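Local coordinates for 3-oxoacyl-(acyl-carrier protein) synthase II (Thermus thermophilus, PDB 1J3N) that probably catalyses the condensation step of fatty acid elongation, joining a malonyl unit carried by acyl-carrier protein to a growing acyl chain, at residues 73-78 with 138-143; 107-112 with 194-199; 334-339 with 344-349. All blocks are in the same frame, centred on the assembly; numbering follows the deposited sequence.

Interaction 1 (73-78 with 138-143); sequences QYALIA and NMASAH
With CG of Leu76 set anti to its carbonyl carbon (chi1 -72°) and CD1 continuing the chain outward (chi2 171°), the isobutyl group leans from one helix onto the backbone end of His143 on the other. Leu76 CD2 rests against His143 O at 3.8 Å, a plain van der Waals touch on the carbonyl. Both methyls also flank the histidine methylene, Leu76 CD2 at 4.1 Å and Leu76 CD1 at 4.2 Å from His143 CB. The imidazole adds little: its CB starts toward the leucine, but the chi1 of -89° carries the ring away, so the face offered to Leu76 is methylene and peptide, and the two side chains meet at a slant. Beside Leu76, Ala75 meets Ala140, one turn before His143, methyl against methyl, with Ala75 CB to Ala140 CB at 3.8 Å. The CA atoms of Ala75 and Ala140 stand only 5.9 Å apart, a close approach that the pair of small side chains makes possible. No hydrogen bond bridges the two segments. Helices 70-86 and 139-148 lie side by side against the central sheet of what is, by family, a thiolase-type fold; Ala75 and Ala140 both sit on Thr188 of strand 182-189, which makes the alanine pair the layer next to the sheet. Leu68 packs on both Leu76 and His143. Ser141 turns its CB away from helix 70-86, and its OG is held instead by Ser155 O and Val102 N. The second subunit also borders helix 139-148: Ile267 of that chain packs on Met139 and His143, and His399 of that chain on Ala142.

Interaction 2 (107-112 with 194-199); sequences GGMETW and PMAIGA
Two helix starts meet here beside the subunit interface, the first turn of helix 109-122 lending Met109 and the first turn of helix 194-202 lending Met195 and Ala196. Gly108 stands at the N-cap position and centres an inverse gamma turn, in which Met109 N bonds to Gly107 O at 2.8 Å; the chain then enters the helix with Met109 facing its partners. From CB, the methionine holds CG anti to its backbone N (chi1 -165°), which brings Met109 CG to 4.0 Å from Ala196 CB. Bends at both later torsions (chi2 61°, chi3 -128°) then keep SD by that methyl and carry CE over to Met195, where Met109 CE touches CB and CG of that residue, both at 3.8 Å, and SD at 3.9 Å. Met195 is stretched out where Met109 is folded, and the two chains cross at about a right angle, one methyl laid across the near half of the other thioether. The contact is wholly apolar and buried, with the CA atoms of Met109 and Ala196 as far apart as 7.6 Å, so side-chain length spans the gap. Glu113, one turn further along helix 109-122, adds a polar tie, accepting the N-H of Met195 on OE1. Met109 also packs on Trp112 of the second subunit, whose ring stacks on Trp112 of this chain, while helix 131-135 lies against Thr111 and Trp112, and Phe119 of the second subunit covers Pro194.

Interaction 3 (334-339 with 344-349); sequences SMIGHL and GAVEAI
Val346 reaches from helix 343-357 toward Ile336 and Leu339, and each of its methyls has its own partner. Its CB points at segment 334-339 and forks there: CG1, set anti to the backbone N (chi1 171°), runs out to meet Ile336 CD1 at 3.7 Å, and CG2, anti to the carbonyl carbon, comes 3.9 Å from Leu339 CD2. The first meeting is tip to tip. Ile336 keeps CG1 between its own N and carbonyl carbon (chi1 64°) and stretches CD1 straight on to face the valine, whereas Leu339 crosses Val346 at about a right angle. Thr13 and Phe22 also pack on the valine.

Next to this apolar fork a bound water ties the segments together. It donates to Gly337 O at 2.8 Å and to Glu347 OE2 at 2.8 Å, and it accepts from Leu339 N at 3.0 Å, so two backbone groups and a carboxylate fix it in place. The same OE2 forms a salt bridge with Lys333, which probably helps to hold the glutamate toward the water. Gly337, whose carbonyl takes the water, has a positive phi of 77° as the chain leaves helix 333-336, an angle at which a CB would press on the preceding carbonyl.

The CB of His338 points away from helix 343-357, and its ring meets His301 while the side chain touches Cys161, an arrangement consistent with the Cys-His-His active site of the condensing enzymes related to this one.

In the fold
All three contacts are buried, but at different depths. Interaction 3 lies about 5 Å and interactions 1 and 2 about 14 and 19 Å away, measured from the centre of each contact to the centre of the chain. Interactions 1 and 2 belong to the N-terminal synthase domain, their segments alternate along the sequence, and both touch the second subunit; interaction 3, in the C-terminal domain, is reached by no other chain. No helix is shared between any two of them. The chemistry differs with place: an alanine pair against the sheet and a leucine on a helix carbonyl in interaction 1, flexible thioethers near the dimer seam in interaction 2, and branched aliphatics beside a bound water in interaction 3.

Interaction 1 (73-78 with 138-143)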
ATOM      1  N   GLN A  73      15.458   4.367   6.590  1.00 20.99           N
ATOM      2  CA  GLN A  73      16.314   4.513   7.758  1.00 20.01           C
ATOM      3  C   GLN A  73      15.461   4.724   9.015  1.00 20.14           C
ATOM      4  O   GLN A  73      15.732   4.153  10.063  1.00 19.27           O
ATOM      5  CB  GLN A  73      17.281   5.685   7.569  1.00 21.48           C
ATOM      6  CG  GLN A  73      18.477   5.348   6.691  1.00 22.16           C
ATOM      7  CD  GLN A  73      19.469   6.488   6.607  1.00 26.51           C
ATOM      8  OE1 GLN A  73      19.772   7.137   7.610  1.00 25.46           O
ATOM      9  NE2 GLN A  73      19.992   6.732   5.408  1.00 26.65           N
ATOM     10  N   TYR A  74      14.423   5.541   8.904  1.00 18.71           N
ATOM     11  CA  TYR A  74      13.550   5.789  10.043  1.00 19.76           C
ATOM     12  C   TYR A  74      12.775   4.532  10.424  1.00 19.04           C
ATOM     13  O   TYR A  74      12.636   4.211  11.605  1.00 20.38           O
ATOM     14  CB  TYR A  74      12.566   6.918   9.732  1.00 19.36           C
ATOM     15  CG  TYR A  74      13.196   8.288   9.592  1.00 20.44           C
ATOM     16  CD1 TYR A  74      14.547   8.497   9.883  1.00 22.53           C
ATOM     17  CD2 TYR A  74      12.433   9.383   9.187  1.00 21.46           C
ATOM     18  CE1 TYR A  74      15.120   9.759   9.777  1.00 23.16           C
ATOM     19  CE2 TYR A  74      13.000  10.652   9.080  1.00 22.41           C
ATOM     20  CZ  TYR A  74      14.342  10.831   9.378  1.00 24.12           C
ATOM     21  OH  TYR A  74      14.906  12.089   9.286  1.00 27.49           O
ATOM     22  N   ALA A  75      12.272   3.809   9.433  1.00 18.58           N
ATOM     23  CA  ALA A  75      11.514   2.589   9.727  1.00 17.53           C
ATOM     24  C   ALA A  75      12.351   1.536  10.459  1.00 18.91           C
ATOM     25  O   ALA A  75      11.867   0.886  11.388  1.00 19.06           O
ATOM     26  CB  ALA A  75      10.962   2.005   8.452  1.00 15.28           C
ATOM     27  N   LEU A  76      13.600   1.356  10.033  1.00 19.79           N
ATOM     28  CA  LEU A  76      14.481   0.375  10.665  1.00 18.64           C
ATOM     29  C   LEU A  76      14.792   0.784  12.102  1.00 19.12           C
ATOM     30  O   LEU A  76      14.837  -0.055  13.004  1.00 21.08           O
ATOM     31  CB  LEU A  76      15.775   0.221   9.849  1.00 17.97           C
ATOM     32  CG  LEU A  76      15.600  -0.518   8.516  1.00 19.35           C
ATOM     33  CD1 LEU A  76      16.860  -0.442   7.671  1.00 19.98           C
ATOM     34  CD2 LEU A  76      15.249  -1.966   8.810  1.00 18.64           C
ATOM     35  N   ILE A  77      14.982   2.081  12.317  1.00 20.17           N
ATOM     36  CA  ILE A  77      15.273   2.594  13.648  1.00 19.55           C
ATOM     37  C   ILE A  77      14.062   2.401  14.566  1.00 19.91           C
ATOM     38  O   ILE A  77      14.204   1.950  15.706  1.00 18.92           O
ATOM     39  CB  ILE A  77      15.651   4.093  13.595  1.00 20.29           C
ATOM     40  CG1 ILE A  77      16.993   4.260  12.877  1.00 21.44           C
ATOM     41  CG2 ILE A  77      15.703   4.675  15.012  1.00 17.10           C
ATOM     42  CD1 ILE A  77      17.357   5.717  12.587  1.00 23.72           C
ATOM     43  N   ALA A  78      12.875   2.728  14.066  1.00 21.01           N
ATOM     44  CA  ALA A  78      11.656   2.575  14.863  1.00 22.93           C
ATOM     45  C   ALA A  78      11.383   1.108  15.169  1.00 21.30           C
ATOM     46  O   ALA A  78      10.963   0.766  16.272  1.00 21.61           O
ATOM     47  CB  ALA A  78      10.462   3.192  14.141  1.00 20.33           C
ATOM     48  N   ASN A 138       7.460  -0.282  -0.616  1.00 20.64           N
ATOM     49  CA  ASN A 138       7.559  -1.571   0.056  1.00 21.70           C
ATOM     50  C   ASN A 138       8.930  -1.889   0.640  1.00 23.35           C
ATOM     51  O   ASN A 138       9.113  -2.950   1.241  1.00 22.61           O
ATOM     52  CB  ASN A 138       7.160  -2.678  -0.920  1.00 23.31           C
ATOM     53  CG  ASN A 138       8.067  -2.726  -2.145  1.00 23.98           C
ATOM     54  OD1 ASN A 138       8.902  -3.624  -2.286  1.00 22.93           O
ATOM     55  ND2 ASN A 138       7.912  -1.750  -3.028  1.00 17.54           N
ATOM     56  N   MET A 139       9.895  -0.984   0.482  1.00 22.27           N
ATOM     57  CA  MET A 139      11.230  -1.267   0.996  1.00 22.56           C
ATOM     58  C   MET A 139      11.414  -1.089   2.502  1.00 20.66           C
ATOM     59  O   MET A 139      12.412  -1.538   3.054  1.00 20.65           O
ATOM     60  CB  MET A 139      12.277  -0.459   0.236  1.00 21.80           C
ATOM     61  CG  MET A 139      12.408  -0.874  -1.217  1.00 23.41           C
ATOM     62  SD  MET A 139      12.548  -2.649  -1.432  1.00 27.80           S
ATOM     63  CE  MET A 139      14.221  -2.933  -0.931  1.00 25.02           C
ATOM     64  N   ALA A 140      10.464  -0.439   3.168  1.00 18.89           N
ATOM     65  CA  ALA A 140      10.554  -0.290   4.612  1.00 19.89           C
ATOM     66  C   ALA A 140      10.208  -1.659   5.212  1.00 19.01           C
ATOM     67  O   ALA A 140      10.925  -2.182   6.060  1.00 19.95           O
ATOM     68  CB  ALA A 140       9.581   0.767   5.096  1.00 22.16           C
ATOM     69  N   SER A 141       9.105  -2.241   4.760  1.00 19.53           N
ATOM     70  CA  SER A 141       8.703  -3.561   5.229  1.00 19.05           C
ATOM     71  C   SER A 141       9.770  -4.593   4.857  1.00 19.66           C
ATOM     72  O   SER A 141      10.230  -5.360   5.704  1.00 17.59           O
ATOM     73  CB  SER A 141       7.368  -3.966   4.608  1.00 17.80           C
ATOM     74  OG  SER A 141       6.295  -3.259   5.211  1.00 18.30           O
ATOM     75  N   ALA A 142      10.177  -4.578   3.592  1.00 18.52           N
ATOM     76  CA  ALA A 142      11.181  -5.505   3.087  1.00 18.33           C
ATOM     77  C   ALA A 142      12.488  -5.463   3.868  1.00 19.47           C
ATOM     78  O   ALA A 142      13.051  -6.507   4.206  1.00 19.08           O
ATOM     79  CB  ALA A 142      11.459  -5.220   1.613  1.00 18.34           C
ATOM     80  N   HIS A 143      12.990  -4.264   4.141  1.00 20.57           N
ATOM     81  CA  HIS A 143      14.240  -4.153   4.872  1.00 20.76           C
ATOM     82  C   HIS A 143      14.134  -4.649   6.296  1.00 20.93           C
ATOM     83  O   HIS A 143      15.090  -5.203   6.832  1.00 18.13           O
ATOM     84  CB  HIS A 143      14.757  -2.714   4.835  1.00 21.95           C
ATOM     85  CG  HIS A 143      15.639  -2.440   3.663  1.00 21.08           C
ATOM     86  ND1 HIS A 143      16.881  -3.024   3.523  1.00 21.30           N
ATOM     87  CD2 HIS A 143      15.437  -1.707   2.544  1.00 19.56           C
ATOM     88  CE1 HIS A 143      17.406  -2.662   2.367  1.00 20.70           C
ATOM     89  NE2 HIS A 143      16.549  -1.863   1.753  1.00 23.19           N
TER

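Interaction 2 (107-112 with 194-199)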
ATOM      1  N   GLY A 107       7.385   7.636   0.235  1.00 22.54           N
ATOM      2  CA  GLY A 107       8.528   6.773  -0.007  1.00 21.89           C
ATOM      3  C   GLY A 107       9.838   7.541  -0.065  1.00 22.40           C
ATOM      4  O   GLY A 107      10.020   8.506   0.669  1.00 22.72           O
ATOM      5  N   GLY A 108      10.736   7.134  -0.958  1.00 23.23           N
ATOM      6  CA  GLY A 108      12.037   7.780  -1.065  1.00 24.17           C
ATOM      7  C   GLY A 108      12.104   9.147  -1.717  1.00 25.13           C
ATOM      8  O   GLY A 108      12.676   9.302  -2.796  1.00 26.74           O
ATOM      9  N   MET A 109      11.548  10.146  -1.044  1.00 24.86           N
ATOM     10  CA  MET A 109      11.532  11.515  -1.546  1.00 27.14           C
ATOM     11  C   MET A 109      12.932  12.076  -1.867  1.00 26.50           C
ATOM     12  O   MET A 109      13.132  12.675  -2.922  1.00 25.21           O
ATOM     13  CB  MET A 109      10.829  12.416  -0.526  1.00 27.56           C
ATOM     14  CG  MET A 109      10.410  13.783  -1.054  1.00 30.64           C
ATOM     15  SD  MET A 109       9.224  13.697  -2.417  1.00 30.86           S
ATOM     16  CE  MET A 109      10.054  14.748  -3.606  1.00 30.55           C
ATOM     17  N   GLU A 110      13.898  11.893  -0.968  1.00 25.36           N
ATOM     18  CA  GLU A 110      15.246  12.401  -1.223  1.00 24.83           C
ATOM     19  C   GLU A 110      15.869  11.701  -2.426  1.00 24.63           C
ATOM     20  O   GLU A 110      16.531  12.333  -3.254  1.00 23.61           O
ATOM     21  CB  GLU A 110      16.158  12.207  -0.006  1.00 26.19           C
ATOM     22  CG  GLU A 110      15.754  12.978   1.243  1.00 27.00           C
ATOM     23  CD  GLU A 110      16.853  12.988   2.305  1.00 28.39           C
ATOM     24  OE1 GLU A 110      17.621  12.003   2.412  1.00 27.62           O
ATOM     25  OE2 GLU A 110      16.944  13.985   3.041  1.00 28.02           O
ATOM     26  N   THR A 111      15.645  10.392  -2.521  1.00 24.34           N
ATOM     27  CA  THR A 111      16.178   9.601  -3.623  1.00 22.81           C
ATOM     28  C   THR A 111      15.583  10.065  -4.944  1.00 23.22           C
ATOM     29  O   THR A 111      16.272  10.128  -5.966  1.00 23.48           O
ATOM     30  CB  THR A 111      15.883   8.092  -3.416  1.00 22.47           C
ATOM     31  OG1 THR A 111      16.598   7.622  -2.268  1.00 21.93           O
ATOM     32  CG2 THR A 111      16.311   7.284  -4.640  1.00 25.98           C
ATOM     33  N   TRP A 112      14.298  10.402  -4.923  1.00 22.78           N
ATOM     34  CA  TRP A 112      13.633  10.874  -6.127  1.00 23.82           C
ATOM     35  C   TRP A 112      14.296  12.149  -6.646  1.00 24.15           C
ATOM     36  O   TRP A 112      14.492  12.306  -7.850  1.00 23.13           O
ATOM     37  CB  TRP A 112      12.147  11.140  -5.855  1.00 24.07           C
ATOM     38  CG  TRP A 112      11.237   9.977  -6.173  1.00 25.18           C
ATOM     39  CD1 TRP A 112      10.541   9.204  -5.283  1.00 23.41           C
ATOM     40  CD2 TRP A 112      10.872   9.510  -7.480  1.00 22.77           C
ATOM     41  NE1 TRP A 112       9.759   8.290  -5.958  1.00 22.22           N
ATOM     42  CE2 TRP A 112       9.945   8.456  -7.306  1.00 24.27           C
ATOM     43  CE3 TRP A 112      11.241   9.881  -8.778  1.00 22.87           C
ATOM     44  CZ2 TRP A 112       9.373   7.771  -8.390  1.00 25.16           C
ATOM     45  CZ3 TRP A 112      10.674   9.198  -9.859  1.00 25.68           C
ATOM     46  CH2 TRP A 112       9.750   8.155  -9.654  1.00 24.62           C
ATOM     47  N   PRO A 194      13.052  19.970  -0.529  1.00 23.93           N
ATOM     48  CA  PRO A 194      12.657  21.153  -1.306  1.00 25.13           C
ATOM     49  C   PRO A 194      11.413  20.927  -2.155  1.00 25.73           C
ATOM     50  O   PRO A 194      10.478  21.737  -2.147  1.00 24.06           O
ATOM     51  CB  PRO A 194      13.886  21.428  -2.172  1.00 25.75           C
ATOM     52  CG  PRO A 194      15.023  20.884  -1.354  1.00 25.53           C
ATOM     53  CD  PRO A 194      14.465  19.620  -0.761  1.00 23.67           C
ATOM     54  N   MET A 195      11.405  19.813  -2.880  1.00 24.55           N
ATOM     55  CA  MET A 195      10.296  19.487  -3.769  1.00 26.61           C
ATOM     56  C   MET A 195       8.975  19.141  -3.100  1.00 24.84           C
ATOM     57  O   MET A 195       7.918  19.450  -3.637  1.00 25.68           O
ATOM     58  CB  MET A 195      10.701  18.351  -4.713  1.00 26.70           C
ATOM     59  CG  MET A 195       9.591  17.888  -5.645  1.00 27.50           C
ATOM     60  SD  MET A 195      10.233  16.816  -6.942  1.00 29.16           S
ATOM     61  CE  MET A 195       9.067  17.150  -8.239  1.00 27.58           C
ATOM     62  N   ALA A 196       9.026  18.495  -1.943  1.00 27.04           N
ATOM     63  CA  ALA A 196       7.802  18.110  -1.237  1.00 26.35           C
ATOM     64  C   ALA A 196       7.174  19.287  -0.498  1.00 27.43           C
ATOM     65  O   ALA A 196       5.964  19.495  -0.562  1.00 29.15           O
ATOM     66  CB  ALA A 196       8.094  16.988  -0.262  1.00 26.83           C
ATOM     67  N   ILE A 197       7.989  20.047   0.220  1.00 26.72           N
ATOM     68  CA  ILE A 197       7.462  21.195   0.934  1.00 28.83           C
ATOM     69  C   ILE A 197       7.036  22.220  -0.107  1.00 28.00           C
ATOM     70  O   ILE A 197       6.069  22.957   0.084  1.00 27.55           O
ATOM     71  CB  ILE A 197       8.513  21.791   1.895  1.00 29.21           C
ATOM     72  CG1 ILE A 197       8.813  20.771   3.002  1.00 30.89           C
ATOM     73  CG2 ILE A 197       8.001  23.106   2.495  1.00 30.10           C
ATOM     74  CD1 ILE A 197       9.708  21.269   4.110  1.00 31.89           C
ATOM     75  N   GLY A 198       7.756  22.250  -1.222  1.00 28.20           N
ATOM     76  CA  GLY A 198       7.409  23.175  -2.286  1.00 27.67           C
ATOM     77  C   GLY A 198       6.047  22.820  -2.856  1.00 27.35           C
ATOM     78  O   GLY A 198       5.192  23.686  -3.049  1.00 28.02           O
ATOM     79  N   ALA A 199       5.845  21.532  -3.114  1.00 27.08           N
ATOM     80  CA  ALA A 199       4.590  21.026  -3.664  1.00 25.70           C
ATOM     81  C   ALA A 199       3.389  21.296  -2.753  1.00 24.85           C
ATOM     82  O   ALA A 199       2.333  21.728  -3.218  1.00 23.49           O
ATOM     83  CB  ALA A 199       4.718  19.536  -3.932  1.00 25.89           C
TER

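Interaction 3 (334-339 with 344-349)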
ATOM      1  N   SER A 334      -0.268  19.104  17.240  1.00 24.95           N
ATOM      2  CA  SER A 334      -0.017  20.431  17.781  1.00 24.86           C
ATOM      3  C   SER A 334       1.456  20.495  18.182  1.00 23.87           C
ATOM      4  O   SER A 334       2.090  21.553  18.098  1.00 24.31           O
ATOM      5  CB  SER A 334      -0.896  20.678  19.008  1.00 24.64           C
ATOM      6  OG  SER A 334      -0.658  19.700  20.002  1.00 25.16           O
ATOM      7  N   MET A 335       1.998  19.350  18.596  1.00 21.00           N
ATOM      8  CA  MET A 335       3.389  19.266  19.030  1.00 19.97           C
ATOM      9  C   MET A 335       4.406  18.777  17.999  1.00 21.31           C
ATOM     10  O   MET A 335       5.497  19.346  17.887  1.00 23.96           O
ATOM     11  CB  MET A 335       3.490  18.380  20.269  1.00 19.08           C
ATOM     12  CG  MET A 335       2.826  18.963  21.503  1.00 19.54           C
ATOM     13  SD  MET A 335       2.778  17.775  22.858  1.00 25.55           S
ATOM     14  CE  MET A 335       1.264  16.918  22.481  1.00 20.02           C
ATOM     15  N   ILE A 336       4.071  17.724  17.261  1.00 21.57           N
ATOM     16  CA  ILE A 336       5.001  17.172  16.272  1.00 23.76           C
ATOM     17  C   ILE A 336       4.633  17.451  14.824  1.00 24.45           C
ATOM     18  O   ILE A 336       5.330  17.019  13.904  1.00 23.79           O
ATOM     19  CB  ILE A 336       5.136  15.641  16.419  1.00 23.07           C
ATOM     20  CG1 ILE A 336       3.785  14.969  16.130  1.00 22.43           C
ATOM     21  CG2 ILE A 336       5.632  15.294  17.815  1.00 23.99           C
ATOM     22  CD1 ILE A 336       3.864  13.438  16.044  1.00 22.13           C
ATOM     23  N   GLY A 337       3.539  18.169  14.609  1.00 26.14           N
ATOM     24  CA  GLY A 337       3.135  18.450  13.247  1.00 25.24           C
ATOM     25  C   GLY A 337       2.484  17.239  12.597  1.00 24.93           C
ATOM     26  O   GLY A 337       2.062  16.314  13.285  1.00 23.47           O
ATOM     27  N   HIS A 338       2.419  17.242  11.269  1.00 23.91           N
ATOM     28  CA  HIS A 338       1.794  16.161  10.513  1.00 24.81           C
ATOM     29  C   HIS A 338       2.864  15.270   9.888  1.00 25.13           C
ATOM     30  O   HIS A 338       3.584  15.697   8.977  1.00 24.50           O
ATOM     31  CB  HIS A 338       0.916  16.752   9.410  1.00 25.36           C
ATOM     32  CG  HIS A 338      -0.007  15.764   8.769  1.00 25.32           C
ATOM     33  ND1 HIS A 338       0.271  14.415   8.702  1.00 25.79           N
ATOM     34  CD2 HIS A 338      -1.197  15.933   8.144  1.00 27.36           C
ATOM     35  CE1 HIS A 338      -0.707  13.797   8.065  1.00 25.57           C
ATOM     36  NE2 HIS A 338      -1.610  14.695   7.714  1.00 26.53           N
ATOM     37  N   LEU A 339       2.952  14.031  10.365  1.00 23.93           N
ATOM     38  CA  LEU A 339       3.949  13.106   9.862  1.00 23.25           C
ATOM     39  C   LEU A 339       3.486  12.318   8.655  1.00 24.28           C
ATOM     40  O   LEU A 339       4.065  11.282   8.327  1.00 22.53           O
ATOM     41  CB  LEU A 339       4.410  12.160  10.976  1.00 23.61           C
ATOM     42  CG  LEU A 339       5.541  12.702  11.867  1.00 22.27           C
ATOM     43  CD1 LEU A 339       5.113  14.021  12.526  1.00 22.65           C
ATOM     44  CD2 LEU A 339       5.907  11.673  12.926  1.00 24.42           C
ATOM     45  N   GLY A 344      -0.434   8.353  11.491  1.00 22.10           N
ATOM     46  CA  GLY A 344      -1.300   7.370  12.121  1.00 20.74           C
ATOM     47  C   GLY A 344      -0.601   6.416  13.068  1.00 23.06           C
ATOM     48  O   GLY A 344      -1.186   5.989  14.061  1.00 22.83           O
ATOM     49  N   ALA A 345       0.647   6.078  12.761  1.00 21.95           N
ATOM     50  CA  ALA A 345       1.440   5.180  13.592  1.00 21.58           C
ATOM     51  C   ALA A 345       1.900   5.856  14.889  1.00 21.25           C
ATOM     52  O   ALA A 345       1.680   5.335  15.986  1.00 22.45           O
ATOM     53  CB  ALA A 345       2.655   4.682  12.807  1.00 19.45           C
ATOM     54  N   VAL A 346       2.550   7.008  14.770  1.00 20.46           N
ATOM     55  CA  VAL A 346       3.032   7.724  15.950  1.00 20.76           C
ATOM     56  C   VAL A 346       1.891   8.195  16.855  1.00 20.62           C
ATOM     57  O   VAL A 346       2.044   8.263  18.081  1.00 21.34           O
ATOM     58  CB  VAL A 346       3.916   8.931  15.534  1.00 20.36           C
ATOM     59  CG1 VAL A 346       4.242   9.797  16.743  1.00 21.58           C
ATOM     60  CG2 VAL A 346       5.213   8.414  14.905  1.00 19.39           C
ATOM     61  N   GLU A 347       0.752   8.527  16.251  1.00 21.28           N
ATOM     62  CA  GLU A 347      -0.418   8.978  17.005  1.00 20.10           C
ATOM     63  C   GLU A 347      -1.073   7.797  17.702  1.00 20.33           C
ATOM     64  O   GLU A 347      -1.725   7.955  18.734  1.00 19.26           O
ATOM     65  CB  GLU A 347      -1.420   9.661  16.072  1.00 20.73           C
ATOM     66  CG  GLU A 347      -1.125  11.132  15.855  1.00 22.27           C
ATOM     67  CD  GLU A 347      -1.626  11.649  14.520  1.00 25.08           C
ATOM     68  OE1 GLU A 347      -2.739  11.259  14.101  1.00 26.59           O
ATOM     69  OE2 GLU A 347      -0.907  12.456  13.892  1.00 27.17           O
ATOM     70  N   ALA A 348      -0.908   6.607  17.129  1.00 20.76           N
ATOM     71  CA  ALA A 348      -1.455   5.408  17.740  1.00 19.45           C
ATOM     72  C   ALA A 348      -0.606   5.143  18.980  1.00 19.39           C
ATOM     73  O   ALA A 348      -1.102   4.660  20.000  1.00 21.23           O
ATOM     74  CB  ALA A 348      -1.376   4.219  16.767  1.00 22.20           C
ATOM     75  N   ILE A 349       0.685   5.451  18.885  1.00 19.39           N
ATOM     76  CA  ILE A 349       1.579   5.269  20.015  1.00 18.27           C
ATOM     77  C   ILE A 349       1.152   6.189  21.162  1.00 19.82           C
ATOM     78  O   ILE A 349       1.040   5.758  22.316  1.00 20.47           O
ATOM     79  CB  ILE A 349       3.044   5.542  19.609  1.00 20.10           C
ATOM     80  CG1 ILE A 349       3.500   4.452  18.614  1.00 17.97           C
ATOM     81  CG2 ILE A 349       3.938   5.559  20.853  1.00 20.42           C
ATOM     82  CD1 ILE A 349       4.954   4.524  18.202  1.00 18.28           C
TER
HETATM   83  O   HOH W   1       1.530  13.545  12.964  1.00 23.39           O